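Local coordinates for protein PHO85 cyclin-10 (Saccharomyces cerevisiae, PDB 4KRD) that partners as a cyclin with the cyclin-dependent kinase PHO85, directing it to phosphorylate and negatively regulate the glycogen synthase GSY2, at residues 38-49 and 196-206. Sequence-based numbering, arbitrary orientation.
Sequences EALANFKETIEL and KLLLNELRSFC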
loop_
_atom_site.group_PDB
_atom_site.type_symbol
_atom_site.label_atom_id
_atom_site.label_comp_id
_atom_site.label_asym_id
_atom_site.label_seq_id
_atom_site.Cartn_x
_atom_site.Cartn_y
_atom_site.Cartn_z
ATOM N N GLU B 38 22.433 15.299 -2.225
ATOM C CA GLU B 38 21.862 15.667 -3.517
ATOM C C GLU B 38 20.327 15.615 -3.480
ATOM O O GLU B 38 19.656 16.530 -3.976
ATOM C CB GLU B 38 22.417 14.788 -4.646
ATOM C CG GLU B 38 21.922 15.209 -6.026
ATOM C CD GLU B 38 22.555 14.418 -7.155
ATOM O OE1 GLU B 38 23.799 14.428 -7.267
ATOM O OE2 GLU B 38 21.808 13.800 -7.944
ATOM N N ALA B 39 19.778 14.555 -2.885
ATOM C CA ALA B 39 18.333 14.460 -2.656
ATOM C C ALA B 39 17.811 15.734 -1.988
ATOM O O ALA B 39 16.817 16.325 -2.430
ATOM C CB ALA B 39 18.016 13.245 -1.802
ATOM N N LEU B 40 18.495 16.159 -0.925
ATOM C CA LEU B 40 18.134 17.374 -0.195
ATOM C C LEU B 40 18.241 18.630 -1.052
ATOM O O LEU B 40 17.384 19.513 -0.980
ATOM C CB LEU B 40 19.011 17.538 1.046
ATOM C CG LEU B 40 18.748 16.588 2.207
ATOM C CD1 LEU B 40 19.715 16.877 3.332
ATOM C CD2 LEU B 40 17.318 16.778 2.671
ATOM N N ALA B 41 19.302 18.715 -1.849
ATOM C CA ALA B 41 19.501 19.851 -2.747
ATOM C C ALA B 41 18.436 19.922 -3.848
ATOM O O ALA B 41 17.934 20.997 -4.166
ATOM C CB ALA B 41 20.907 19.808 -3.362
ATOM N N ASN B 42 18.091 18.779 -4.434
ATOM C CA ASN B 42 17.068 18.756 -5.474
ATOM C C ASN B 42 15.715 19.185 -4.927
ATOM O O ASN B 42 14.934 19.829 -5.616
ATOM C CB ASN B 42 16.967 17.365 -6.106
ATOM C CG ASN B 42 18.233 16.970 -6.833
ATOM O OD1 ASN B 42 19.111 17.805 -7.070
ATOM N ND2 ASN B 42 18.339 15.696 -7.191
ATOM N N PHE B 43 15.457 18.818 -3.676
ATOM C CA PHE B 43 14.225 19.162 -2.989
ATOM C C PHE B 43 14.151 20.683 -2.849
ATOM O O PHE B 43 13.196 21.322 -3.293
ATOM C CB PHE B 43 14.233 18.470 -1.617
ATOM C CG PHE B 43 12.935 18.558 -0.855
ATOM C CD1 PHE B 43 11.736 18.821 -1.498
ATOM C CD2 PHE B 43 12.921 18.336 0.519
ATOM C CE1 PHE B 43 10.545 18.877 -0.786
ATOM C CE2 PHE B 43 11.738 18.391 1.241
ATOM C CZ PHE B 43 10.547 18.677 0.583
ATOM N N LYS B 44 15.176 21.263 -2.237
ATOM C CA LYS B 44 15.267 22.716 -2.084
ATOM C C LYS B 44 15.189 23.457 -3.416
ATOM O O LYS B 44 14.472 24.449 -3.545
ATOM C CB LYS B 44 16.555 23.085 -1.344
ATOM N N GLU B 45 15.909 22.969 -4.418
ATOM C CA GLU B 45 15.959 23.674 -5.703
ATOM C C GLU B 45 14.618 23.616 -6.441
ATOM O O GLU B 45 14.234 24.564 -7.131
ATOM C CB GLU B 45 17.096 23.132 -6.571
ATOM C CG GLU B 45 17.439 24.023 -7.752
ATOM C CD GLU B 45 18.512 23.419 -8.640
ATOM O OE1 GLU B 45 19.055 22.359 -8.272
ATOM O OE2 GLU B 45 18.810 23.999 -9.706
ATOM N N THR B 46 13.892 22.510 -6.280
ATOM C CA THR B 46 12.550 22.391 -6.853
ATOM C C THR B 46 11.646 23.454 -6.253
ATOM O O THR B 46 10.888 24.120 -6.964
ATOM C CB THR B 46 11.945 20.987 -6.598
ATOM O OG1 THR B 46 12.768 19.983 -7.206
ATOM C CG2 THR B 46 10.535 20.885 -7.171
ATOM N N ILE B 47 11.729 23.616 -4.938
ATOM C CA ILE B 47 10.969 24.663 -4.268
ATOM C C ILE B 47 11.339 26.057 -4.804
ATOM O O ILE B 47 10.470 26.867 -5.123
ATOM C CB ILE B 47 11.168 24.629 -2.751
ATOM C CG1 ILE B 47 10.511 23.368 -2.175
ATOM C CG2 ILE B 47 10.547 25.881 -2.138
ATOM C CD1 ILE B 47 11.047 22.943 -0.809
ATOM N N GLU B 48 12.633 26.327 -4.917
ATOM C CA GLU B 48 13.064 27.626 -5.431
ATOM C C GLU B 48 12.534 27.902 -6.828
ATOM O O GLU B 48 12.119 29.018 -7.114
ATOM C CB GLU B 48 14.585 27.761 -5.370
ATOM C CG GLU B 48 15.088 27.857 -3.940
ATOM C CD GLU B 48 16.600 27.771 -3.828
ATOM O OE1 GLU B 48 17.287 27.816 -4.883
ATOM O OE2 GLU B 48 17.095 27.656 -2.679
ATOM N N LEU B 49 12.524 26.891 -7.697
ATOM C CA LEU B 49 12.027 27.090 -9.064
ATOM C C LEU B 49 10.513 27.252 -9.132
ATOM O O LEU B 49 9.998 28.062 -9.902
ATOM C CB LEU B 49 12.520 25.990 -10.003
ATOM C CG LEU B 49 14.034 26.002 -10.205
ATOM C CD1 LEU B 49 14.505 24.796 -10.985
ATOM C CD2 LEU B 49 14.475 27.304 -10.893
ATOM N N LYS B 196 14.009 14.039 -10.098
ATOM C CA LYS B 196 15.205 14.673 -10.648
ATOM C C LYS B 196 15.024 15.123 -12.104
ATOM O O LYS B 196 15.511 16.182 -12.499
ATOM C CB LYS B 196 16.426 13.754 -10.521
ATOM C CG LYS B 196 17.719 14.426 -10.984
ATOM C CD LYS B 196 18.931 13.501 -10.870
ATOM C CE LYS B 196 20.208 14.237 -11.288
ATOM N NZ LYS B 196 21.437 13.423 -11.081
ATOM N N LEU B 197 14.325 14.328 -12.902
ATOM C CA LEU B 197 14.100 14.697 -14.295
ATOM C C LEU B 197 13.239 15.964 -14.446
ATOM O O LEU B 197 13.486 16.789 -15.336
ATOM C CB LEU B 197 13.516 13.520 -15.088
ATOM C CG LEU B 197 14.330 12.217 -15.010
ATOM C CD1 LEU B 197 13.665 11.089 -15.792
ATOM C CD2 LEU B 197 15.769 12.419 -15.482
ATOM N N LEU B 198 12.240 16.137 -13.581
ATOM C CA LEU B 198 11.411 17.351 -13.633
ATOM C C LEU B 198 12.190 18.596 -13.208
ATOM O O LEU B 198 11.959 19.692 -13.718
ATOM C CB LEU B 198 10.147 17.205 -12.773
ATOM C CG LEU B 198 9.144 16.141 -13.230
ATOM C CD1 LEU B 198 8.145 15.808 -12.124
ATOM C CD2 LEU B 198 8.424 16.578 -14.505
ATOM N N LEU B 199 13.089 18.423 -12.248
ATOM C CA LEU B 199 13.940 19.510 -11.788
ATOM C C LEU B 199 14.860 19.969 -12.917
ATOM O O LEU B 199 15.069 21.166 -13.112
ATOM C CB LEU B 199 14.779 19.042 -10.604
ATOM C CG LEU B 199 15.918 19.963 -10.192
ATOM C CD1 LEU B 199 15.358 21.305 -9.745
ATOM C CD2 LEU B 199 16.756 19.326 -9.096
ATOM N N ASN B 200 15.412 19.009 -13.655
ATOM C CA ASN B 200 16.245 19.329 -14.815
ATOM C C ASN B 200 15.457 20.096 -15.868
ATOM O O ASN B 200 15.940 21.096 -16.411
ATOM C CB ASN B 200 16.889 18.065 -15.410
ATOM C CG ASN B 200 17.974 17.488 -14.512
ATOM O OD1 ASN B 200 18.381 18.108 -13.531
ATOM N ND2 ASN B 200 18.454 16.304 -14.849
ATOM N N GLU B 201 14.238 19.644 -16.146
ATOM C CA GLU B 201 13.379 20.328 -17.109
ATOM C C GLU B 201 13.038 21.760 -16.672
ATOM O O GLU B 201 13.103 22.687 -17.474
ATOM C CB GLU B 201 12.108 19.511 -17.382
ATOM C CG GLU B 201 11.259 20.028 -18.543
ATOM C CD GLU B 201 10.108 19.096 -18.887
ATOM O OE1 GLU B 201 9.980 18.043 -18.226
ATOM O OE2 GLU B 201 9.330 19.417 -19.808
ATOM N N LEU B 202 12.688 21.946 -15.404
ATOM C CA LEU B 202 12.386 23.285 -14.899
ATOM C C LEU B 202 13.622 24.168 -14.977
ATOM O O LEU B 202 13.575 25.319 -15.425
ATOM C CB LEU B 202 11.948 23.212 -13.444
ATOM C CG LEU B 202 10.528 22.736 -13.172
ATOM C CD1 LEU B 202 10.364 22.445 -11.687
ATOM C CD2 LEU B 202 9.555 23.793 -13.642
ATOM N N ARG B 203 14.723 23.606 -14.507
ATOM C CA ARG B 203 16.011 24.259 -14.502
ATOM C C ARG B 203 16.297 24.832 -15.886
ATOM O O ARG B 203 16.787 25.948 -16.012
ATOM C CB ARG B 203 17.079 23.240 -14.090
ATOM C CG ARG B 203 18.388 23.825 -13.631
ATOM C CD ARG B 203 18.936 23.039 -12.444
ATOM N NE ARG B 203 19.210 21.638 -12.745
ATOM C CZ ARG B 203 19.728 20.786 -11.864
ATOM N NH1 ARG B 203 20.021 21.199 -10.639
ATOM N NH2 ARG B 203 19.959 19.524 -12.200
ATOM N N SER B 204 15.954 24.070 -16.919
ATOM C CA SER B 204 16.237 24.458 -18.294
ATOM C C SER B 204 15.392 25.619 -18.815
ATOM O O SER B 204 15.698 26.184 -19.870
ATOM C CB SER B 204 16.080 23.253 -19.221
ATOM O OG SER B 204 14.722 23.074 -19.573
ATOM N N PHE B 205 14.352 26.000 -18.104
ATOM C CA PHE B 205 13.549 27.116 -18.552
ATOM C C PHE B 205 13.827 28.359 -17.775
ATOM O O PHE B 205 13.481 29.416 -18.177
ATOM C CB PHE B 205 12.067 26.829 -18.418
ATOM C CG PHE B 205 11.601 25.651 -19.178
ATOM C CD1 PHE B 205 12.088 25.368 -20.415
ATOM C CD2 PHE B 205 10.667 24.821 -18.634
ATOM C CE1 PHE B 205 11.645 24.276 -21.077
ATOM C CE2 PHE B 205 10.234 23.755 -19.291
ATOM C CZ PHE B 205 10.708 23.478 -20.506
ATOM N N CYS B 206 14.428 28.229 -16.630
ATOM C CA CYS B 206 14.663 29.387 -15.827
ATOM C C CYS B 206 16.073 29.918 -16.039
ATOM O O CYS B 206 16.961 29.690 -15.234
ATOM C CB CYS B 206 14.404 29.062 -14.354
ATOM S SG CYS B 206 12.709 28.653 -13.962
#
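Helix 38-49 and helix 196-203 run in roughly the same direction, their axes 42° apart and 10.1 Å from each other at closest approach, with T46 and L199 nearest in the backbone register. L199 is the knob of a knobs-into-holes contact, set among N42, E45, T46 and L49. Its CG stands anti to the backbone N (chi1 168°), which directs the two methyls across the interface: CD2 lies 3.5 Å from N42 OD1, while CD1 meets L49 CD1 at 3.8 Å. T46 OG1 also borders this knob, but bonds back to N42 O, which it and T46 N approach from opposite faces of the carbonyl plane. L49 extends the apolar seam, its CD1 against L202 CB and its CD2 3.8 Å from C206 SG.

Two salt bridges run along one side of this packing. R203 bends at chi2 and chi3 and passes its guanidinium over L199 CG, bringing NH1 2.8 Å from E45 OE1; the carboxylate and guanidinium planes are turned 51° apart. With an alanine in place of E45, R203 would probably lose its carboxylate mate and L199 part of its cover. Near the start of helix 36-54, extended K196 reaches E38 OE2 with NZ at 3.2 Å.

Within this cyclin-fold domain, T46 also touches T106 of helix 99-113, F43 and I47 pack on helix 130-148, and L198 and L202 rest on L122 of strand 122-124.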